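Local coordinates for protein Phi class glutathione transferase GSTF1 (Populus tremula x Populus tremuloides, PDB 4RI6) that probably catalyses the conjugation of glutathione to electrophilic substrates RX, giving an S-substituted glutathione, a halide ion and a proton, as a Phi class glutathione transferase, at residues L12-E25 and F162-Y175. Sequence-based numbering, arbitrary orientation.
Sequences LSTAVSRVLATLIE and FSFADLSHLPNGDY. With GSH (glutathione), chain C.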
loop_
_atom_site.group_PDB
_atom_site.type_symbol
_atom_site.label_atom_id
_atom_site.label_comp_id
_atom_site.label_asym_id
_atom_site.label_seq_id
_atom_site.Cartn_x
_atom_site.Cartn_y
_atom_site.Cartn_z
ATOM N N LEU A 12 -17.606 -2.432 11.659
ATOM C CA LEU A 12 -18.109 -1.672 10.495
ATOM C C LEU A 12 -16.966 -1.035 9.704
ATOM O O LEU A 12 -17.133 -0.683 8.537
ATOM C CB LEU A 12 -19.117 -0.584 10.923
ATOM C CG LEU A 12 -18.633 0.507 11.898
ATOM C CD1 LEU A 12 -17.905 1.651 11.195
ATOM C CD2 LEU A 12 -19.796 1.057 12.694
ATOM N N SER A 13 -15.792 -0.906 10.316
ATOM C CA SER A 13 -14.658 -0.323 9.608
ATOM C C SER A 13 -14.086 -1.297 8.579
ATOM O O SER A 13 -13.864 -2.468 8.862
ATOM C CB SER A 13 -13.548 0.083 10.592
ATOM O OG SER A 13 -12.258 0.009 9.970
ATOM N N THR A 14 -13.812 -0.796 7.391
ATOM C CA THR A 14 -13.263 -1.649 6.336
ATOM C C THR A 14 -11.897 -2.190 6.701
ATOM O O THR A 14 -11.618 -3.360 6.476
ATOM C CB THR A 14 -13.161 -0.894 5.016
ATOM O OG1 THR A 14 -12.483 0.345 5.242
ATOM C CG2 THR A 14 -14.539 -0.615 4.455
ATOM N N ALA A 15 -11.042 -1.330 7.258
ATOM C CA ALA A 15 -9.706 -1.765 7.637
ATOM C C ALA A 15 -9.728 -2.761 8.797
ATOM O O ALA A 15 -8.953 -3.707 8.824
ATOM C CB ALA A 15 -8.837 -0.559 7.975
ATOM N N VAL A 16 -10.605 -2.554 9.770
ATOM C CA VAL A 16 -10.791 -3.569 10.813
ATOM C C VAL A 16 -11.278 -4.900 10.202
ATOM O O VAL A 16 -10.810 -5.973 10.561
ATOM C CB VAL A 16 -11.807 -3.098 11.898
ATOM C CG1 VAL A 16 -12.099 -4.225 12.905
ATOM C CG2 VAL A 16 -11.286 -1.840 12.625
ATOM N N SER A 17 -12.232 -4.816 9.287
ATOM C CA SER A 17 -12.790 -6.007 8.643
ATOM C C SER A 17 -11.729 -6.821 7.912
ATOM O O SER A 17 -11.761 -8.051 7.918
ATOM C CB SER A 17 -13.908 -5.612 7.663
ATOM O OG SER A 17 -15.076 -5.228 8.370
ATOM N N ARG A 18 -10.795 -6.129 7.279
ATOM C CA ARG A 18 -9.674 -6.775 6.616
ATOM C C ARG A 18 -8.889 -7.612 7.616
ATOM O O ARG A 18 -8.547 -8.761 7.352
ATOM C CB ARG A 18 -8.776 -5.729 5.955
ATOM C CG ARG A 18 -7.555 -6.305 5.271
ATOM C CD ARG A 18 -6.680 -5.229 4.602
ATOM N NE ARG A 18 -7.437 -4.656 3.509
ATOM C CZ ARG A 18 -8.062 -3.489 3.520
ATOM N NH1 ARG A 18 -7.989 -2.669 4.564
ATOM N NH2 ARG A 18 -8.769 -3.147 2.462
ATOM N N VAL A 19 -8.619 -7.048 8.782
ATOM C CA VAL A 19 -7.864 -7.785 9.780
ATOM C C VAL A 19 -8.670 -8.963 10.343
ATOM O O VAL A 19 -8.136 -10.063 10.521
ATOM C CB VAL A 19 -7.400 -6.842 10.916
ATOM C CG1 VAL A 19 -6.798 -7.617 12.068
ATOM C CG2 VAL A 19 -6.395 -5.850 10.384
ATOM N N LEU A 20 -9.952 -8.737 10.621
ATOM C CA LEU A 20 -10.791 -9.783 11.185
ATOM C C LEU A 20 -10.891 -10.971 10.257
ATOM O O LEU A 20 -10.811 -12.118 10.693
ATOM C CB LEU A 20 -12.196 -9.255 11.496
ATOM C CG LEU A 20 -12.294 -8.205 12.597
ATOM C CD1 LEU A 20 -13.729 -7.765 12.784
ATOM C CD2 LEU A 20 -11.771 -8.757 13.910
ATOM N N ALA A 21 -11.079 -10.705 8.970
ATOM C CA ALA A 21 -11.195 -11.781 8.010
ATOM C C ALA A 21 -9.903 -12.590 7.978
ATOM O O ALA A 21 -9.940 -13.822 7.869
ATOM C CB ALA A 21 -11.525 -11.233 6.634
ATOM N N THR A 22 -8.767 -11.902 8.076
ATOM C CA THR A 22 -7.476 -12.572 8.091
ATOM C C THR A 22 -7.295 -13.443 9.325
ATOM O O THR A 22 -6.880 -14.593 9.214
ATOM C CB THR A 22 -6.340 -11.537 7.994
ATOM O OG1 THR A 22 -6.505 -10.802 6.776
ATOM C CG2 THR A 22 -4.964 -12.210 8.022
ATOM N N LEU A 23 -7.626 -12.906 10.495
ATOM C CA LEU A 23 -7.535 -13.673 11.724
ATOM C C LEU A 23 -8.357 -14.948 11.615
ATOM O O LEU A 23 -7.923 -16.014 12.029
ATOM C CB LEU A 23 -8.000 -12.831 12.912
ATOM C CG LEU A 23 -7.039 -11.703 13.288
ATOM C CD1 LEU A 23 -7.721 -10.695 14.172
ATOM C CD2 LEU A 23 -5.833 -12.288 13.987
ATOM N N ILE A 24 -9.548 -14.834 11.042
ATOM C CA ILE A 24 -10.455 -15.976 10.970
ATOM C C ILE A 24 -9.936 -17.019 9.968
ATOM O O ILE A 24 -9.930 -18.212 10.265
ATOM C CB ILE A 24 -11.869 -15.523 10.602
ATOM C CG1 ILE A 24 -12.466 -14.703 11.750
ATOM C CG2 ILE A 24 -12.751 -16.728 10.320
ATOM C CD1 ILE A 24 -13.699 -13.891 11.374
ATOM N N GLU A 25 -9.467 -16.566 8.804
ATOM C CA GLU A 25 -8.806 -17.453 7.859
ATOM C C GLU A 25 -7.629 -18.162 8.494
ATOM O O GLU A 25 -7.385 -19.339 8.221
ATOM C CB GLU A 25 -8.326 -16.670 6.635
ATOM C CG GLU A 25 -9.446 -16.228 5.692
ATOM C CD GLU A 25 -9.958 -17.331 4.757
ATOM O OE1 GLU A 25 -9.223 -18.305 4.488
ATOM O OE2 GLU A 25 -11.102 -17.199 4.272
ATOM N N PHE A 162 -7.636 -18.775 -3.533
ATOM C CA PHE A 162 -7.959 -17.574 -2.751
ATOM C C PHE A 162 -6.709 -17.098 -2.030
ATOM O O PHE A 162 -5.981 -17.904 -1.457
ATOM C CB PHE A 162 -9.084 -17.856 -1.748
ATOM C CG PHE A 162 -9.482 -16.667 -0.896
ATOM C CD1 PHE A 162 -10.295 -15.669 -1.403
ATOM C CD2 PHE A 162 -9.094 -16.590 0.433
ATOM C CE1 PHE A 162 -10.683 -14.597 -0.617
ATOM C CE2 PHE A 162 -9.474 -15.519 1.227
ATOM C CZ PHE A 162 -10.271 -14.521 0.702
ATOM N N SER A 163 -6.455 -15.796 -2.058
ATOM C CA SER A 163 -5.293 -15.259 -1.364
ATOM C C SER A 163 -5.640 -13.991 -0.639
ATOM O O SER A 163 -6.743 -13.451 -0.783
ATOM C CB SER A 163 -4.147 -14.975 -2.335
ATOM O OG SER A 163 -4.344 -13.764 -3.033
ATOM N N PHE A 164 -4.670 -13.483 0.114
ATOM C CA PHE A 164 -4.852 -12.201 0.758
ATOM C C PHE A 164 -5.169 -11.094 -0.249
ATOM O O PHE A 164 -5.843 -10.117 0.082
ATOM C CB PHE A 164 -3.609 -11.821 1.586
ATOM C CG PHE A 164 -3.818 -10.584 2.382
ATOM C CD1 PHE A 164 -4.657 -10.608 3.478
ATOM C CD2 PHE A 164 -3.272 -9.374 1.994
ATOM C CE1 PHE A 164 -4.922 -9.482 4.181
ATOM C CE2 PHE A 164 -3.530 -8.237 2.716
ATOM C CZ PHE A 164 -4.352 -8.295 3.813
ATOM N N ALA A 165 -4.691 -11.230 -1.483
ATOM C CA ALA A 165 -5.019 -10.231 -2.495
ATOM C C ALA A 165 -6.522 -10.132 -2.675
ATOM O O ALA A 165 -7.070 -9.035 -2.723
ATOM C CB ALA A 165 -4.351 -10.541 -3.802
ATOM N N ASP A 166 -7.197 -11.272 -2.778
ATOM C CA ASP A 166 -8.658 -11.257 -2.910
ATOM C C ASP A 166 -9.308 -10.743 -1.632
ATOM O O ASP A 166 -10.202 -9.890 -1.672
ATOM C CB ASP A 166 -9.177 -12.645 -3.248
ATOM C CG ASP A 166 -8.437 -13.256 -4.407
ATOM O OD1 ASP A 166 -8.660 -12.829 -5.563
ATOM O OD2 ASP A 166 -7.637 -14.173 -4.155
ATOM N N LEU A 167 -8.827 -11.250 -0.498
ATOM C CA LEU A 167 -9.362 -10.883 0.804
ATOM C C LEU A 167 -9.360 -9.377 0.978
ATOM O O LEU A 167 -10.349 -8.796 1.425
ATOM C CB LEU A 167 -8.571 -11.575 1.921
ATOM C CG LEU A 167 -9.087 -11.442 3.349
ATOM C CD1 LEU A 167 -8.523 -12.566 4.208
ATOM C CD2 LEU A 167 -8.740 -10.072 3.959
ATOM N N SER A 168 -8.283 -8.735 0.548
ATOM C CA SER A 168 -8.127 -7.323 0.805
ATOM C C SER A 168 -9.161 -6.461 0.054
ATOM O O SER A 168 -9.407 -5.310 0.465
ATOM C CB SER A 168 -6.683 -6.909 0.447
ATOM O OG SER A 168 -6.309 -5.707 1.074
ATOM N N HIS A 169 -9.768 -7.021 -1.008
ATOM C CA HIS A 169 -10.823 -6.337 -1.768
ATOM C C HIS A 169 -12.218 -6.459 -1.144
ATOM O O HIS A 169 -13.129 -5.719 -1.506
ATOM C CB HIS A 169 -10.894 -6.864 -3.197
ATOM C CG HIS A 169 -9.739 -6.479 -4.048
ATOM N ND1 HIS A 169 -8.491 -7.068 -3.947
ATOM C CD2 HIS A 169 -9.628 -5.532 -5.013
ATOM C CE1 HIS A 169 -7.667 -6.493 -4.807
ATOM N NE2 HIS A 169 -8.329 -5.557 -5.463
ATOM N N LEU A 170 -12.379 -7.392 -0.217
ATOM C CA LEU A 170 -13.693 -7.648 0.349
ATOM C C LEU A 170 -14.311 -6.425 1.054
ATOM O O LEU A 170 -15.493 -6.153 0.849
ATOM C CB LEU A 170 -13.635 -8.837 1.315
ATOM C CG LEU A 170 -13.550 -10.203 0.627
ATOM C CD1 LEU A 170 -13.167 -11.313 1.608
ATOM C CD2 LEU A 170 -14.868 -10.541 -0.059
ATOM N N PRO A 171 -13.538 -5.678 1.872
ATOM C CA PRO A 171 -14.257 -4.650 2.655
ATOM C C PRO A 171 -14.898 -3.537 1.817
ATOM O O PRO A 171 -16.072 -3.221 2.025
ATOM C CB PRO A 171 -13.171 -4.101 3.583
ATOM C CG PRO A 171 -12.220 -5.257 3.746
ATOM C CD PRO A 171 -12.176 -5.907 2.390
ATOM N N ASN A 172 -14.168 -2.957 0.871
ATOM C CA ASN A 172 -14.767 -1.902 0.064
ATOM C C ASN A 172 -15.740 -2.488 -0.942
ATOM O O ASN A 172 -16.787 -1.904 -1.219
ATOM C CB ASN A 172 -13.709 -1.065 -0.649
ATOM C CG ASN A 172 -13.009 -0.111 0.288
ATOM O OD1 ASN A 172 -13.510 0.193 1.366
ATOM N ND2 ASN A 172 -11.861 0.382 -0.124
ATOM N N GLY A 173 -15.393 -3.636 -1.509
ATOM C CA GLY A 173 -16.269 -4.279 -2.465
ATOM C C GLY A 173 -17.633 -4.571 -1.875
ATOM O O GLY A 173 -18.668 -4.302 -2.498
ATOM N N ASP A 174 -17.657 -5.085 -0.649
ATOM C CA ASP A 174 -18.915 -5.536 -0.071
ATOM C C ASP A 174 -19.803 -4.335 0.215
ATOM O O ASP A 174 -21.014 -4.384 -0.008
ATOM C CB ASP A 174 -18.675 -6.361 1.210
ATOM C CG ASP A 174 -19.889 -7.219 1.596
ATOM O OD1 ASP A 174 -20.838 -6.656 2.150
ATOM O OD2 ASP A 174 -19.920 -8.443 1.321
ATOM N N TYR A 175 -19.215 -3.233 0.678
ATOM C CA TYR A 175 -20.041 -2.062 0.931
ATOM C C TYR A 175 -20.616 -1.520 -0.376
ATOM O O TYR A 175 -21.787 -1.141 -0.433
ATOM C CB TYR A 175 -19.246 -0.973 1.651
ATOM C CG TYR A 175 -19.295 -1.028 3.171
ATOM C CD1 TYR A 175 -20.495 -0.967 3.856
ATOM C CD2 TYR A 175 -18.124 -1.094 3.916
ATOM C CE1 TYR A 175 -20.518 -0.997 5.247
ATOM C CE2 TYR A 175 -18.140 -1.123 5.299
ATOM C CZ TYR A 175 -19.348 -1.066 5.960
ATOM O OH TYR A 175 -19.412 -1.081 7.338
HETATM N N1 GSH C . -4.525 2.735 5.989
HETATM C CA1 GSH C . -5.156 2.403 7.255
HETATM C C1 GSH C . -5.279 0.916 7.523
HETATM O O11 GSH C . -5.426 0.213 6.544
HETATM O O12 GSH C . -5.199 0.432 8.676
HETATM C CB1 GSH C . -6.533 3.003 7.088
HETATM C CG1 GSH C . -7.107 3.276 8.447
HETATM C CD1 GSH C . -8.374 4.067 8.303
HETATM O OE1 GSH C . -8.511 4.981 7.513
HETATM N N2 GSH C . -9.302 3.678 9.149
HETATM C CA2 GSH C . -10.605 4.245 9.303
HETATM C C2 GSH C . -10.560 5.137 10.513
HETATM O O2 GSH C . -9.862 4.805 11.443
HETATM C CB2 GSH C . -11.555 3.049 9.453
HETATM S SG2 GSH C . -12.148 2.431 7.863
HETATM N N3 GSH C . -11.313 6.242 10.479
HETATM C CA3 GSH C . -11.432 7.148 11.602
HETATM C C3 GSH C . -10.499 8.325 11.499
HETATM O O31 GSH C . -9.688 8.374 10.550
HETATM O O32 GSH C . -10.574 9.210 12.373
HETATM O O HOH W 1 -12.641 1.985 3.139
#
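Arg18 grips Ser168 side-on with two nitrogens. Arg18 NE donates to Ser168 OG at 2.9 Å, a bent bond (139°) with the hydroxyl tilted from the guanidinium plane. Arg18 NH2 donates more directly to the backbone, reaching Ser168 O at 3.0 Å in the carbonyl plane. The Arg18 chain leaves the helix extended and bends at CG-CD (chi3 -66°), which brings NE and NH2 onto Ser168. Asp106 also bonds Ser168 OG, and Arg18 NH1 is hydrogen-bonded to Ser69 OG, in the glutathione pocket. A leucine in place of Arg18 would probably leave Ser168 O and Ser69 OG without their arginine partner and weaken the link between helices and pocket. At the N-terminal end of helix 14-25, Tyr175 OH donates to Leu12 O at 2.6 Å, in the carbonyl plane on a lone pair. A water joins Thr14 OG1 to Asn172 OD1.

The axes of helix segments 14-25 and 164-175 come within 8.5 Å, their directions 140° apart. They join the thioredoxin-like N-terminal domain to the all-helical C-terminal domain, the two-domain plan of the glutathione transferase fold. Ser13 caps helix 14-25 through Val16 N, and Ser13 OG lies 3.2 Å from GSH SG2, so the contact borders the glutathione site.

Knobs-into-holes packing runs between the helices. Leu167 is a knob among Arg18, Ala21, Thr22 and Glu25, with Leu167 CD2 4.0 Å from Ala21 CB. Arg18 is the reciprocal knob among Phe164, Leu167, Ser168 and Pro171. Pro171, lacking a backbone N-H at the kink, sets its CB 3.5 Å from Thr14 CB. Thr22 OG1 lies at the edge of the Phe164 ring while donating to Arg18 O.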